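Hypoxanthine-guanine phosphoribosyltransferase (Thermus thermophilus, PDB 3ACD) probably catalyses the magnesium-dependent transfer of a phosphoribosyl group to hypoxanthine or guanine, giving IMP or GMP in purine salvage. Local coordinates at residues G36-L41 and P60-M65; H40-L45 and L91-R96. All blocks are in the same frame, centred on the assembly; numbering follows the deposited sequence.

Contact 1: G36-L41 and P60-M65; sequences GKTPHL and PLPLTM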
loop_
_atom_site.group_PDB
_atom_site.type_symbol
_atom_site.label_atom_id
_atom_site.label_comp_id
_atom_site.label_asym_id
_atom_site.label_seq_id
_atom_site.Cartn_x
_atom_site.Cartn_y
_atom_site.Cartn_z
ATOM N N GLY A 36 23.028 -2.941 9.116
ATOM C CA GLY A 36 23.571 -4.287 9.161
ATOM C C GLY A 36 22.525 -5.371 9.347
ATOM O O GLY A 36 22.859 -6.552 9.438
ATOM N N LYS A 37 21.257 -4.972 9.401
ATOM C CA LYS A 37 20.165 -5.919 9.587
ATOM C C LYS A 37 19.267 -5.947 8.354
ATOM O O LYS A 37 19.404 -5.117 7.461
ATOM C CB LYS A 37 19.337 -5.522 10.813
ATOM C CG LYS A 37 20.173 -5.169 12.033
ATOM C CD LYS A 37 20.944 -6.368 12.554
ATOM C CE LYS A 37 20.048 -7.278 13.371
ATOM N NZ LYS A 37 19.579 -6.586 14.603
ATOM N N THR A 38 18.363 -6.921 8.307
ATOM C CA THR A 38 17.423 -7.054 7.197
ATOM C C THR A 38 16.051 -7.200 7.838
ATOM O O THR A 38 15.567 -8.309 8.067
ATOM C CB THR A 38 17.729 -8.300 6.335
ATOM O OG1 THR A 38 17.488 -9.487 7.097
ATOM C CG2 THR A 38 19.175 -8.288 5.885
ATOM N N PRO A 39 15.406 -6.070 8.145
ATOM C CA PRO A 39 14.089 -6.111 8.774
ATOM C C PRO A 39 12.979 -6.660 7.895
ATOM O O PRO A 39 13.093 -6.716 6.668
ATOM C CB PRO A 39 13.856 -4.657 9.167
ATOM C CG PRO A 39 14.524 -3.918 8.068
ATOM C CD PRO A 39 15.818 -4.679 7.881
ATOM N N HIS A 40 11.913 -7.081 8.557
ATOM C CA HIS A 40 10.732 -7.611 7.901
ATOM C C HIS A 40 9.594 -6.715 8.367
ATOM O O HIS A 40 9.209 -6.754 9.535
ATOM C CB HIS A 40 10.485 -9.052 8.351
ATOM C CG HIS A 40 9.273 -9.676 7.734
ATOM N ND1 HIS A 40 9.114 -9.805 6.371
ATOM C CD2 HIS A 40 8.166 -10.217 8.296
ATOM C CE1 HIS A 40 7.962 -10.398 6.119
ATOM N NE2 HIS A 40 7.367 -10.657 7.270
ATOM N N LEU A 41 9.071 -5.897 7.462
ATOM C CA LEU A 41 7.988 -4.986 7.811
ATOM C C LEU A 41 6.615 -5.578 7.516
ATOM O O LEU A 41 6.339 -6.017 6.402
ATOM C CB LEU A 41 8.145 -3.655 7.066
ATOM C CG LEU A 41 9.279 -2.728 7.513
ATOM C CD1 LEU A 41 10.623 -3.396 7.274
ATOM C CD2 LEU A 41 9.200 -1.420 6.744
ATOM N N PRO A 60 16.616 2.847 3.196
ATOM C CA PRO A 60 17.606 2.242 2.301
ATOM C C PRO A 60 18.358 1.080 2.945
ATOM O O PRO A 60 19.535 1.196 3.292
ATOM C CB PRO A 60 18.516 3.420 1.954
ATOM C CG PRO A 60 18.498 4.223 3.207
ATOM C CD PRO A 60 17.037 4.199 3.606
ATOM N N LEU A 61 17.654 -0.039 3.095
ATOM C CA LEU A 61 18.196 -1.266 3.671
ATOM C C LEU A 61 17.537 -2.442 2.965
ATOM O O LEU A 61 16.462 -2.294 2.383
ATOM C CB LEU A 61 17.852 -1.374 5.160
ATOM C CG LEU A 61 18.521 -0.477 6.196
ATOM C CD1 LEU A 61 17.879 -0.727 7.559
ATOM C CD2 LEU A 61 20.011 -0.774 6.245
ATOM N N PRO A 62 18.178 -3.622 2.987
ATOM C CA PRO A 62 17.554 -4.773 2.332
ATOM C C PRO A 62 16.467 -5.210 3.307
ATOM O O PRO A 62 16.724 -5.352 4.503
ATOM C CB PRO A 62 18.696 -5.776 2.241
ATOM C CG PRO A 62 19.478 -5.490 3.492
ATOM C CD PRO A 62 19.507 -3.974 3.520
ATOM N N LEU A 63 15.251 -5.398 2.817
ATOM C CA LEU A 63 14.166 -5.786 3.704
ATOM C C LEU A 63 13.066 -6.521 2.967
ATOM O O LEU A 63 12.970 -6.443 1.741
ATOM C CB LEU A 63 13.596 -4.536 4.389
ATOM C CG LEU A 63 13.102 -3.391 3.492
ATOM C CD1 LEU A 63 11.709 -3.701 2.953
ATOM C CD2 LEU A 63 13.060 -2.098 4.304
ATOM N N THR A 64 12.246 -7.242 3.725
ATOM C CA THR A 64 11.127 -7.985 3.165
ATOM C C THR A 64 9.848 -7.418 3.766
ATOM O O THR A 64 9.893 -6.658 4.739
ATOM C CB THR A 64 11.223 -9.497 3.480
ATOM O OG1 THR A 64 11.307 -9.692 4.896
ATOM C CG2 THR A 64 12.452 -10.098 2.814
ATOM N N MET A 65 8.709 -7.789 3.193
ATOM C CA MET A 65 7.433 -7.275 3.669
ATOM C C MET A 65 6.341 -8.328 3.645
ATOM O O MET A 65 6.446 -9.348 2.963
ATOM C CB MET A 65 6.961 -6.115 2.778
ATOM C CG MET A 65 7.982 -5.016 2.496
ATOM S SD MET A 65 7.295 -3.836 1.285
ATOM C CE MET A 65 8.770 -2.877 0.852
#

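Contact 2: H40-L45 and L91-R96; sequences HLICVL and LPIHGR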
loop_
_atom_site.group_PDB
_atom_site.type_symbol
_atom_site.label_atom_id
_atom_site.label_comp_id
_atom_site.label_asym_id
_atom_site.label_seq_id
_atom_site.Cartn_x
_atom_site.Cartn_y
_atom_site.Cartn_z
ATOM N N HIS A 40 11.913 -7.081 8.557
ATOM C CA HIS A 40 10.732 -7.611 7.901
ATOM C C HIS A 40 9.594 -6.715 8.367
ATOM O O HIS A 40 9.209 -6.754 9.535
ATOM C CB HIS A 40 10.485 -9.052 8.351
ATOM C CG HIS A 40 9.273 -9.676 7.734
ATOM N ND1 HIS A 40 9.114 -9.805 6.371
ATOM C CD2 HIS A 40 8.166 -10.217 8.296
ATOM C CE1 HIS A 40 7.962 -10.398 6.119
ATOM N NE2 HIS A 40 7.367 -10.657 7.270
ATOM N N LEU A 41 9.071 -5.897 7.462
ATOM C CA LEU A 41 7.988 -4.986 7.811
ATOM C C LEU A 41 6.615 -5.578 7.516
ATOM O O LEU A 41 6.339 -6.017 6.402
ATOM C CB LEU A 41 8.145 -3.655 7.066
ATOM C CG LEU A 41 9.279 -2.728 7.513
ATOM C CD1 LEU A 41 10.623 -3.396 7.274
ATOM C CD2 LEU A 41 9.200 -1.420 6.744
ATOM N N ILE A 42 5.758 -5.591 8.531
ATOM C CA ILE A 42 4.414 -6.127 8.377
ATOM C C ILE A 42 3.391 -4.999 8.405
ATOM O O ILE A 42 3.189 -4.352 9.433
ATOM C CB ILE A 42 4.089 -7.124 9.501
ATOM C CG1 ILE A 42 5.109 -8.267 9.479
ATOM C CG2 ILE A 42 2.660 -7.642 9.344
ATOM C CD1 ILE A 42 4.895 -9.305 10.564
ATOM N N CYS A 43 2.758 -4.770 7.260
ATOM C CA CYS A 43 1.753 -3.729 7.125
ATOM C C CYS A 43 0.383 -4.212 7.586
ATOM O O CYS A 43 -0.125 -5.225 7.102
ATOM C CB CYS A 43 1.666 -3.277 5.667
ATOM S SG CYS A 43 0.313 -2.118 5.332
ATOM N N VAL A 44 -0.209 -3.491 8.533
ATOM C CA VAL A 44 -1.531 -3.847 9.025
ATOM C C VAL A 44 -2.572 -3.183 8.126
ATOM O O VAL A 44 -2.788 -1.971 8.185
ATOM C CB VAL A 44 -1.740 -3.388 10.491
ATOM C CG1 VAL A 44 -3.156 -3.724 10.949
ATOM C CG2 VAL A 44 -0.727 -4.078 11.400
ATOM N N LEU A 45 -3.205 -3.989 7.278
ATOM C CA LEU A 45 -4.227 -3.503 6.350
ATOM C C LEU A 45 -5.540 -3.243 7.087
ATOM O O LEU A 45 -5.790 -3.845 8.129
ATOM C CB LEU A 45 -4.456 -4.539 5.243
ATOM C CG LEU A 45 -3.293 -4.765 4.275
ATOM C CD1 LEU A 45 -3.599 -5.945 3.364
ATOM C CD2 LEU A 45 -3.064 -3.500 3.462
ATOM N N LEU A 91 5.031 -14.958 4.961
ATOM C CA LEU A 91 6.465 -15.148 5.141
ATOM C C LEU A 91 6.786 -15.464 6.598
ATOM O O LEU A 91 6.093 -15.016 7.507
ATOM C CB LEU A 91 7.231 -13.896 4.701
ATOM C CG LEU A 91 7.361 -13.645 3.192
ATOM C CD1 LEU A 91 5.989 -13.504 2.554
ATOM C CD2 LEU A 91 8.183 -12.391 2.963
ATOM N N PRO A 92 7.842 -16.254 6.836
ATOM C CA PRO A 92 8.234 -16.621 8.200
ATOM C C PRO A 92 8.710 -15.415 9.000
ATOM O O PRO A 92 9.340 -14.512 8.451
ATOM C CB PRO A 92 9.367 -17.626 7.980
ATOM C CG PRO A 92 9.070 -18.203 6.622
ATOM C CD PRO A 92 8.655 -16.980 5.844
ATOM N N ILE A 93 8.399 -15.388 10.292
ATOM C CA ILE A 93 8.868 -14.285 11.120
ATOM C C ILE A 93 9.784 -14.801 12.222
ATOM O O ILE A 93 10.412 -14.018 12.933
ATOM C CB ILE A 93 7.713 -13.486 11.757
ATOM C CG1 ILE A 93 6.962 -14.348 12.766
ATOM C CG2 ILE A 93 6.780 -12.966 10.666
ATOM C CD1 ILE A 93 5.978 -13.550 13.602
ATOM N N HIS A 94 9.868 -16.119 12.368
ATOM C CA HIS A 94 10.742 -16.679 13.392
ATOM C C HIS A 94 12.178 -16.273 13.092
ATOM O O HIS A 94 12.660 -16.429 11.967
ATOM C CB HIS A 94 10.625 -18.209 13.440
ATOM C CG HIS A 94 11.526 -18.846 14.452
ATOM N ND1 HIS A 94 12.825 -19.211 14.169
ATOM C CD2 HIS A 94 11.330 -19.143 15.759
ATOM C CE1 HIS A 94 13.390 -19.705 15.257
ATOM N NE2 HIS A 94 12.504 -19.674 16.236
ATOM N N GLY A 95 12.852 -15.726 14.097
ATOM C CA GLY A 95 14.231 -15.311 13.920
ATOM C C GLY A 95 14.423 -14.034 13.122
ATOM O O GLY A 95 15.557 -13.648 12.854
ATOM N N ARG A 96 13.333 -13.375 12.735
ATOM C CA ARG A 96 13.439 -12.132 11.970
ATOM C C ARG A 96 13.292 -10.919 12.884
ATOM O O ARG A 96 12.685 -11.001 13.956
ATOM C CB ARG A 96 12.342 -12.036 10.889
ATOM C CG ARG A 96 12.399 -13.057 9.744
ATOM C CD ARG A 96 13.686 -12.960 8.932
ATOM N NE ARG A 96 13.889 -11.654 8.304
ATOM C CZ ARG A 96 13.252 -11.222 7.217
ATOM N NH1 ARG A 96 12.348 -11.988 6.612
ATOM N NH2 ARG A 96 13.528 -10.019 6.727
HETATM O O HOH W 1 5.265 -12.419 7.679
#

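Contact 1: G36-L41 and P60-M65
Where the beta-alpha-beta unit made of strand 40-45, helix 49-56 and strand 64-70 closes, the two parallel strands begin side by side, with His40 paired to Thr64 and Leu41 to Met65. Two backbone hydrogen bonds start the pairing. Thr64 N donates to Pro39 O at 3.1 Å, and Leu41 N donates to Thr64 O at 2.9 Å. Between them, His40 CA sends a C-H...O contact to the same Thr64 carbonyl.

A side-chain bond reinforces this start: His40 ND1 and Thr64 OG1 are 2.6 Å apart, the hydroxyl sitting at the ring edge near its plane. The imidazole swings anti to the backbone N (chi1 179°), which turns the ring across toward strand 64-70 and brings ND1 to the threonine, whose OG1 lies between its own N and carbonyl carbon. Arg96 NH2 also bonds to this hydroxyl. In this parallel alpha/beta sheet strand 64-70 is the outermost strand within the chain, and the second subunit packs against it, with Phe166 of that subunit touching Thr64.

On the other face, Leu41 and Met65 both reach Met52 and Val56 of helix 49-56; Leu41 CD1 also meets Leu63 CD2, just ahead of strand 64-70, at 4.1 Å. Ahead of the strands the segments remain close without regular pairing: Pro39 CG rests 3.8 Å from Leu63 CB, and the side chains of Thr38 and Pro62 cross at about a right angle, with Thr38 CG2 3.7 Å from Pro62 CG. Pro62 O, buried here without a hydrogen-bond partner, receives a C-H...O contact from Thr38 CA at 3.3 Å.

Contact 2: H40-L45 and L91-R96
His40 meets Leu91, Ile93 and Arg96 with different parts of its side chain. Leu91 CD2 packs 3.7 Å from His40 CE1, its side chain crossing the imidazole obliquely. Toward CD2 of the ring comes Ile93, whose CG2 branch lies 3.9 Å from His40 CD2 and also reaches Ile42 CD1 at 4.1 Å, so that one methyl lies against both residues, whose side chains point from the same face of the strand. Arg96 approaches at the root of the histidine: His40 CB sits over one face of the guanidinium, offset toward its rim, with Arg96 NH2 3.6 Å from His40 CB. Ring and guanidinium planes are inclined by 49°, so the two groups are not stacked.

No direct hydrogen bond joins the segments. A water bridges them instead, lying in the ring plane at the edge, 2.8 Å from His40 NE2, and donating to Leu91 O at 2.7 Å. Since ND1 is already engaged by Thr64, both ring nitrogens have partners, which should restrain the rotation of the imidazole.

Farther out, Arg96 folds back through bends at chi2 and chi3 (-61° and -60°), bringing NH2 to Thr64 OG1 and Thr38 O; these bonds position the guanidinium against the histidine. Leu91 is held by its backbone N, which bonds to Asp66 OD2, and Ile93 also packs on Val98 of strand 97-102. The chain reverses in a type II turn from Ile93 to Arg96, closed by Arg96 N to Ile93 O at 3.0 Å, with Gly95 adopting positive phi. This is a loop leading into the next strand of the Rossmann-like parallel sheet of a type I phosphoribosyltransferase, packed against the start of its neighbour, strand 40-45.

From the N terminus, the chain passes helix 16-33 and reaches segments 36-41 and 40-45, which overlap at His40 and Leu41 and from which the two contacts start. Contact 1 closes the shorter loop, through helix 49-56 to segment 60-65, and completes a beta-alpha-beta unit. Contact 2 closes the longer one, from 40-45 to 91-96, and its loop runs through strand 64-70 and the unmodelled residues 72-83. The loops overlap in a staggered way, contact 2 running on beyond contact 1. Arg96 of contact 2 reaches Thr38 and Thr64 of contact 1 and so connects the two directly. Together they tie the starts of strands 64-70 and 40-45 to the loop that enters strand 97-102, three consecutive strands of the sheet.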